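Local atomic coordinates of TrwG component of type IV secretion system (Bartonella birtlesii, PDB entry 4JF8), a protein that is a VirB8-family component of a bacterial type IV secretion system, probably an inner-membrane scaffold subunit, represented here by its C-terminal, probably periplasmic, domain. Residues E42-N50 / K106-G114. Numbering follows the deposited sequence. Where two conformers were deposited one is given.
Sequences EVVDRYWLN and KVRSIQPNG. With EDO (1,2-ethanediol), chain D.
Two nitrogens of Arg46 converge side-on on the backbone carbonyl of Ile110: NE and NH2 each lie 2.9 Å from Ile110 O. Both N-H...O angles are bent to about 140°, as expected when one oxygen is shared between two donors. Arg46 CG is anti to the carbonyl carbon (chi1 -76°) and the chain is extended to NE, which carries the guanidinium past Ile110 CG2 to that oxygen. NH2 also makes a weak bond to Gln111 OE1 (3.4 Å), the amide standing nearly perpendicular to the guanidinium. Within the helix, one turn back, Glu42 OE1 lies above one guanidinium face, offset toward its rim, 3.1 Å from Arg46 NH2, a pairing by charge without a directed N-H.

Along the helix toward Asn50, side-chain packing takes over. Ile110 CG2 meets Leu49 CD1 at 3.8 Å, while its CD1 reaches Asn50 CB at 3.7 Å. Separately, Asn50 OD1 makes a van der Waals contact with a methyl, Val107 CG2, at 3.6 Å. Pro112 CG approaches Leu49 CD1 more loosely, at 4.4 Å, with Tyr145 of strand 137-147 touching both residues.

The axes of helix 42-50 and strand 106-112 approach to 9.0 Å and run obliquely antiparallel (124°), setting the helix against the strand outermost within this chain, in the helix-on-curved-sheet arrangement of the NTF2-like VirB8 fold. A charged helix side chain thus grips a strand main-chain oxygen with two N-H groups, while Glu42 probably offsets part of the guanidinium's charge.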
loop_
_atom_site.group_PDB
_atom_site.type_symbol
_atom_site.label_atom_id
_atom_site.label_comp_id
_atom_site.label_asym_id
_atom_site.label_seq_id
_atom_site.Cartn_x
_atom_site.Cartn_y
_atom_site.Cartn_z
ATOM N N GLU A 42 -14.904 -11.676 5.281
ATOM C CA GLU A 42 -13.654 -12.003 5.932
ATOM C C GLU A 42 -12.440 -11.566 5.122
ATOM O O GLU A 42 -11.486 -11.029 5.674
ATOM C CB GLU A 42 -13.547 -13.502 6.264
ATOM C CG GLU A 42 -12.397 -13.793 7.219
ATOM C CD GLU A 42 -12.381 -15.194 7.792
ATOM O OE1 GLU A 42 -12.226 -15.313 9.032
ATOM O OE2 GLU A 42 -12.469 -16.155 7.002
ATOM N N VAL A 43 -12.451 -11.829 3.823
ATOM C CA VAL A 43 -11.270 -11.568 2.991
ATOM C C VAL A 43 -10.996 -10.058 2.864
ATOM O O VAL A 43 -9.853 -9.606 2.992
ATOM C CB VAL A 43 -11.386 -12.292 1.617
ATOM C CG1 VAL A 43 -10.247 -11.920 0.710
ATOM C CG2 VAL A 43 -11.386 -13.799 1.807
ATOM N N VAL A 44 -12.031 -9.268 2.629
ATOM C CA VAL A 44 -11.856 -7.827 2.527
ATOM C C VAL A 44 -11.525 -7.212 3.884
ATOM O O VAL A 44 -10.623 -6.370 3.981
ATOM C CB VAL A 44 -13.052 -7.146 1.841
ATOM C CG1 VAL A 44 -12.960 -5.641 1.975
ATOM C CG2 VAL A 44 -13.105 -7.589 0.372
ATOM N N ASP A 45 -12.187 -7.640 4.951
ATOM C CA ASP A 45 -11.884 -7.085 6.259
ATOM C C ASP A 45 -10.421 -7.414 6.613
ATOM O O ASP A 45 -9.685 -6.569 7.127
ATOM C CB ASP A 45 -12.795 -7.643 7.347
ATOM C CG ASP A 45 -14.220 -7.127 7.282
ATOM O OD1 ASP A 45 -14.611 -6.378 6.374
ATOM O OD2 ASP A 45 -15.012 -7.550 8.184
ATOM N N ARG A 46 -9.977 -8.639 6.334
ATOM C CA ARG A 46 -8.586 -9.015 6.618
ATOM C C ARG A 46 -7.603 -8.149 5.835
ATOM O O ARG A 46 -6.570 -7.769 6.366
ATOM C CB ARG A 46 -8.326 -10.497 6.337
ATOM C CG ARG A 46 -8.889 -11.428 7.401
ATOM C CD ARG A 46 -8.559 -12.869 7.094
ATOM N NE ARG A 46 -8.751 -13.692 8.284
ATOM C CZ ARG A 46 -8.986 -15.000 8.293
ATOM N NH1 ARG A 46 -9.086 -15.693 7.162
ATOM N NH2 ARG A 46 -9.142 -15.609 9.457
ATOM N N TYR A 47 -7.927 -7.823 4.583
ATOM C CA TYR A 47 -7.067 -6.940 3.786
ATOM C C TYR A 47 -6.860 -5.613 4.512
ATOM O O TYR A 47 -5.709 -5.162 4.683
ATOM C CB TYR A 47 -7.674 -6.702 2.407
ATOM C CG TYR A 47 -6.928 -5.675 1.593
ATOM C CD1 TYR A 47 -5.780 -6.018 0.906
ATOM C CD2 TYR A 47 -7.330 -4.334 1.565
ATOM C CE1 TYR A 47 -5.070 -5.081 0.168
ATOM C CE2 TYR A 47 -6.626 -3.384 0.836
ATOM C CZ TYR A 47 -5.487 -3.768 0.155
ATOM O OH TYR A 47 -4.760 -2.844 -0.567
ATOM N N TRP A 48 -7.944 -4.976 4.933
ATOM C CA TRP A 48 -7.848 -3.672 5.593
ATOM C C TRP A 48 -7.199 -3.735 6.972
ATOM O O TRP A 48 -6.377 -2.880 7.316
ATOM C CB TRP A 48 -9.207 -2.954 5.633
ATOM C CG TRP A 48 -9.588 -2.524 4.256
ATOM C CD1 TRP A 48 -10.558 -3.073 3.462
ATOM C CD2 TRP A 48 -8.956 -1.505 3.477
ATOM N NE1 TRP A 48 -10.559 -2.455 2.239
ATOM C CE2 TRP A 48 -9.579 -1.495 2.213
ATOM C CE3 TRP A 48 -7.897 -0.621 3.714
ATOM C CZ2 TRP A 48 -9.173 -0.614 1.197
ATOM C CZ3 TRP A 48 -7.527 0.250 2.714
ATOM C CH2 TRP A 48 -8.158 0.244 1.479
ATOM N N LEU A 49 -7.535 -4.762 7.747
ATOM C CA LEU A 49 -6.928 -4.946 9.058
ATOM C C LEU A 49 -5.433 -5.178 8.951
ATOM O O LEU A 49 -4.662 -4.653 9.754
ATOM C CB LEU A 49 -7.597 -6.111 9.786
ATOM C CG LEU A 49 -9.053 -5.819 10.201
ATOM C CD1 LEU A 49 -9.809 -7.122 10.469
ATOM C CD2 LEU A 49 -9.155 -4.858 11.384
ATOM N N ASN A 50 -5.037 -5.997 7.989
ATOM C CA ASN A 50 -3.625 -6.242 7.740
ATOM C C ASN A 50 -2.904 -4.948 7.352
ATOM O O ASN A 50 -1.825 -4.631 7.876
ATOM C CB ASN A 50 -3.489 -7.301 6.638
ATOM C CG ASN A 50 -2.069 -7.716 6.388
ATOM O OD1 ASN A 50 -1.408 -8.239 7.289
ATOM N ND2 ASN A 50 -1.596 -7.547 5.151
ATOM N N LYS A 106 5.585 -8.790 11.589
ATOM C CA LYS A 106 5.081 -10.005 10.923
ATOM C C LYS A 106 3.711 -10.335 11.496
ATOM O O LYS A 106 3.574 -10.647 12.686
ATOM C CB LYS A 106 6.001 -11.201 11.168
ATOM N N VAL A 107 2.691 -10.233 10.660
ATOM C CA VAL A 107 1.324 -10.612 11.051
ATOM C C VAL A 107 1.195 -12.121 10.930
ATOM O O VAL A 107 1.487 -12.692 9.889
ATOM C CB VAL A 107 0.270 -9.886 10.198
ATOM C CG1 VAL A 107 -1.116 -10.433 10.499
ATOM C CG2 VAL A 107 0.303 -8.381 10.440
ATOM N N ARG A 108 0.747 -12.759 12.008
ATOM C CA ARG A 108 0.607 -14.226 12.054
ATOM C C ARG A 108 -0.814 -14.690 11.818
ATOM O O ARG A 108 -1.018 -15.735 11.223
ATOM C CB ARG A 108 1.132 -14.785 13.376
ATOM C CG ARG A 108 2.571 -14.431 13.715
ATOM C CD ARG A 108 2.921 -14.797 15.169
ATOM N NE ARG A 108 2.588 -13.726 16.119
ATOM C CZ ARG A 108 2.393 -13.884 17.436
ATOM N NH1 ARG A 108 2.474 -15.092 17.987
ATOM N NH2 ARG A 108 2.079 -12.829 18.214
ATOM N N SER A 109 -1.797 -13.944 12.303
ATOM C CA SER A 109 -3.219 -14.305 12.101
ATOM C C SER A 109 -4.082 -13.098 12.337
ATOM O O SER A 109 -3.715 -12.183 13.083
ATOM C CB SER A 109 -3.635 -15.473 13.003
ATOM O OG SER A 109 -3.536 -15.125 14.360
ATOM N N ILE A 110 -5.253 -13.111 11.709
ATOM C CA ILE A 110 -6.248 -12.043 11.820
ATOM C C ILE A 110 -7.591 -12.713 11.982
ATOM O O ILE A 110 -8.002 -13.503 11.108
ATOM C CB ILE A 110 -6.288 -11.157 10.543
ATOM C CG1 ILE A 110 -4.920 -10.531 10.295
ATOM C CG2 ILE A 110 -7.368 -10.090 10.685
ATOM C CD1 ILE A 110 -4.823 -9.761 8.990
ATOM N N GLN A 111 -8.264 -12.431 13.091
ATOM C CA GLN A 111 -9.551 -13.065 13.389
ATOM C C GLN A 111 -10.649 -12.020 13.594
ATOM O O GLN A 111 -10.838 -11.518 14.706
ATOM C CB GLN A 111 -9.447 -13.963 14.623
ATOM C CG GLN A 111 -8.482 -15.132 14.470
ATOM C CD GLN A 111 -8.728 -15.986 13.229
ATOM O OE1 GLN A 111 -9.847 -16.066 12.708
ATOM N NE2 GLN A 111 -7.669 -16.638 12.749
ATOM N N PRO A 112 -11.388 -11.687 12.528
ATOM C CA PRO A 112 -12.548 -10.837 12.716
ATOM C C PRO A 112 -13.667 -11.661 13.331
ATOM O O PRO A 112 -13.747 -12.881 13.088
ATOM C CB PRO A 112 -12.927 -10.417 11.292
ATOM C CG PRO A 112 -11.868 -10.953 10.386
ATOM C CD PRO A 112 -11.203 -12.066 11.117
ATOM N N ASN A 113 -14.514 -11.023 14.137
ATOM C CA ASN A 113 -15.677 -11.715 14.698
ATOM C C ASN A 113 -16.927 -11.537 13.841
ATOM O O ASN A 113 -17.984 -12.104 14.179
ATOM C CB ASN A 113 -15.907 -11.337 16.155
ATOM C CG ASN A 113 -16.394 -9.929 16.345
ATOM O OD1 ASN A 113 -16.534 -9.144 15.399
ATOM N ND2 ASN A 113 -16.679 -9.597 17.588
ATOM N N GLY A 114 -16.833 -10.771 12.757
ATOM C CA GLY A 114 -17.957 -10.503 11.856
ATOM C C GLY A 114 -18.888 -9.408 12.353
ATOM O O GLY A 114 -19.867 -9.068 11.690
HETATM C C1 EDO D . -10.223 -2.653 -1.996
HETATM O O1 EDO D . -11.145 -3.055 -3.016
HETATM C C2 EDO D . -10.214 -3.731 -0.929
HETATM O O2 EDO D . -11.471 -3.645 -0.244
#